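PDB 1G0D: protein-glutamine gamma-glutamyltransferase 2, which probably catalyses the calcium-dependent cross-linking of proteins by joining peptide-bound glutamine to lysine side chains or other primary amines. Local coordinates for residues V492-E497 / A563-P568. Sequence-based numbering, arbitrary orientation.
Sequences VEVKNE and ALLDAP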
loop_
_atom_site.group_PDB
_atom_site.type_symbol
_atom_site.label_atom_id
_atom_site.label_comp_id
_atom_site.label_asym_id
_atom_site.label_seq_id
_atom_site.Cartn_x
_atom_site.Cartn_y
_atom_site.Cartn_z
ATOM N N VAL A 492 27.094 22.505 -3.721
ATOM C CA VAL A 492 27.856 21.378 -3.214
ATOM C C VAL A 492 28.859 22.080 -2.306
ATOM O O VAL A 492 29.732 22.789 -2.784
ATOM C CB VAL A 492 28.609 20.629 -4.363
ATOM C CG1 VAL A 492 29.490 19.528 -3.796
ATOM C CG2 VAL A 492 27.604 20.016 -5.315
ATOM N N GLU A 493 28.724 21.905 -0.991
ATOM C CA GLU A 493 29.619 22.565 -0.080
ATOM C C GLU A 493 30.554 21.620 0.622
ATOM O O GLU A 493 30.143 20.611 1.168
ATOM C CB GLU A 493 28.811 23.349 0.936
ATOM C CG GLU A 493 29.609 23.781 2.146
ATOM C CD GLU A 493 28.808 24.633 3.115
ATOM O OE1 GLU A 493 28.912 25.880 3.031
ATOM O OE2 GLU A 493 28.084 24.050 3.961
ATOM N N VAL A 494 31.836 21.961 0.589
ATOM C CA VAL A 494 32.891 21.190 1.234
ATOM C C VAL A 494 33.274 21.969 2.490
ATOM O O VAL A 494 33.699 23.106 2.390
ATOM C CB VAL A 494 34.145 21.111 0.324
ATOM C CG1 VAL A 494 35.188 20.268 1.003
ATOM C CG2 VAL A 494 33.779 20.578 -1.071
ATOM N N LYS A 495 33.112 21.388 3.667
ATOM C CA LYS A 495 33.453 22.112 4.886
ATOM C C LYS A 495 34.702 21.539 5.465
ATOM O O LYS A 495 34.732 20.388 5.860
ATOM C CB LYS A 495 32.354 21.993 5.972
ATOM C CG LYS A 495 31.245 23.087 5.976
ATOM C CD LYS A 495 29.825 22.534 6.289
ATOM C CE LYS A 495 29.541 21.151 5.600
ATOM N NZ LYS A 495 28.949 21.165 4.214
ATOM N N ASN A 496 35.742 22.335 5.531
ATOM C CA ASN A 496 36.958 21.849 6.132
ATOM C C ASN A 496 36.914 22.249 7.601
ATOM O O ASN A 496 37.158 23.394 7.927
ATOM C CB ASN A 496 38.187 22.469 5.443
ATOM C CG ASN A 496 39.487 22.036 6.085
ATOM O OD1 ASN A 496 39.494 21.306 7.079
ATOM N ND2 ASN A 496 40.602 22.486 5.527
ATOM N N GLU A 497 36.560 21.351 8.497
ATOM C CA GLU A 497 36.601 21.763 9.888
ATOM C C GLU A 497 37.864 21.190 10.514
ATOM O O GLU A 497 37.827 20.524 11.551
ATOM C CB GLU A 497 35.373 21.305 10.673
ATOM C CG GLU A 497 34.132 21.092 9.859
ATOM C CD GLU A 497 33.734 19.634 9.891
ATOM O OE1 GLU A 497 32.596 19.319 10.317
ATOM O OE2 GLU A 497 34.580 18.798 9.495
ATOM N N ALA A 563 28.524 13.868 -5.380
ATOM C CA ALA A 563 29.725 14.667 -5.293
ATOM C C ALA A 563 30.775 13.771 -4.695
ATOM O O ALA A 563 30.494 13.007 -3.773
ATOM C CB ALA A 563 29.497 15.891 -4.416
ATOM N N LEU A 564 31.973 13.827 -5.259
ATOM C CA LEU A 564 33.093 13.018 -4.779
ATOM C C LEU A 564 34.125 14.037 -4.358
ATOM O O LEU A 564 34.306 15.052 -5.023
ATOM C CB LEU A 564 33.659 12.174 -5.920
ATOM C CG LEU A 564 34.192 10.768 -5.698
ATOM C CD1 LEU A 564 35.686 10.808 -5.755
ATOM C CD2 LEU A 564 33.692 10.189 -4.397
ATOM N N LEU A 565 34.799 13.796 -3.254
ATOM C CA LEU A 565 35.805 14.737 -2.802
ATOM C C LEU A 565 37.005 13.883 -2.547
ATOM O O LEU A 565 37.068 13.258 -1.502
ATOM C CB LEU A 565 35.374 15.376 -1.489
ATOM C CG LEU A 565 35.669 16.824 -1.099
ATOM C CD1 LEU A 565 36.672 16.841 0.025
ATOM C CD2 LEU A 565 36.168 17.593 -2.278
ATOM N N ASP A 566 37.941 13.791 -3.480
ATOM C CA ASP A 566 39.075 12.976 -3.141
ATOM C C ASP A 566 39.925 13.761 -2.187
ATOM O O ASP A 566 40.662 14.689 -2.546
ATOM C CB ASP A 566 39.875 12.526 -4.335
ATOM C CG ASP A 566 40.356 11.102 -4.162
ATOM O OD1 ASP A 566 40.267 10.314 -5.139
ATOM O OD2 ASP A 566 40.802 10.779 -3.028
ATOM N N ALA A 567 39.748 13.369 -0.933
ATOM C CA ALA A 567 40.407 13.967 0.197
ATOM C C ALA A 567 41.884 13.631 0.268
ATOM O O ALA A 567 42.272 12.461 0.357
ATOM C CB ALA A 567 39.699 13.521 1.499
ATOM N N PRO A 568 42.729 14.670 0.221
ATOM C CA PRO A 568 44.200 14.637 0.284
ATOM C C PRO A 568 44.792 13.866 1.498
ATOM O O PRO A 568 44.270 14.018 2.635
ATOM C CB PRO A 568 44.584 16.123 0.322
ATOM C CG PRO A 568 43.289 16.849 0.716
ATOM C CD PRO A 568 42.225 16.045 0.049
#
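Val494 and Leu565 meet branch against branch between two beta sheets. CG1 of Val494 lies 3.9 Å from CD1 of Leu565, and CG2 of Val494 is 4.0 Å from CD2 of Leu565, so both methyls of each fork are engaged. In Val494, CG1 stands anti to the backbone N (chi1 -178°), which places CG2 beside that nitrogen and presents the two branches to the leucine fork. Two residues earlier on each strand, Val492 repeats this torsion (chi1 175°), and its CG1 reaches the CB of Ala563 at 3.7 Å. The small alanine matches the closer approach there: the CA atoms of Val492 and Ala563 are 7.3 Å apart, against 8.1 Å for Val494 and Leu565. The four side chains are buried and no hydrogen bond joins the segments. Leu475 touches both Val494 and Leu565. On the opposite face of the 492-497 strand, Lys495 NZ forms a salt bridge with Glu493 OE2 (3.0 Å), approaching on the carboxylate's anti side; Lys478 also pairs with this oxygen. Val492 lies close to Ile477, which probably belongs to the GTP-binding site. Such face-to-face packing of strands 488-496 and 558-566 is typical of a beta-sandwich core, here the first of the two C-terminal beta domains of transglutaminases.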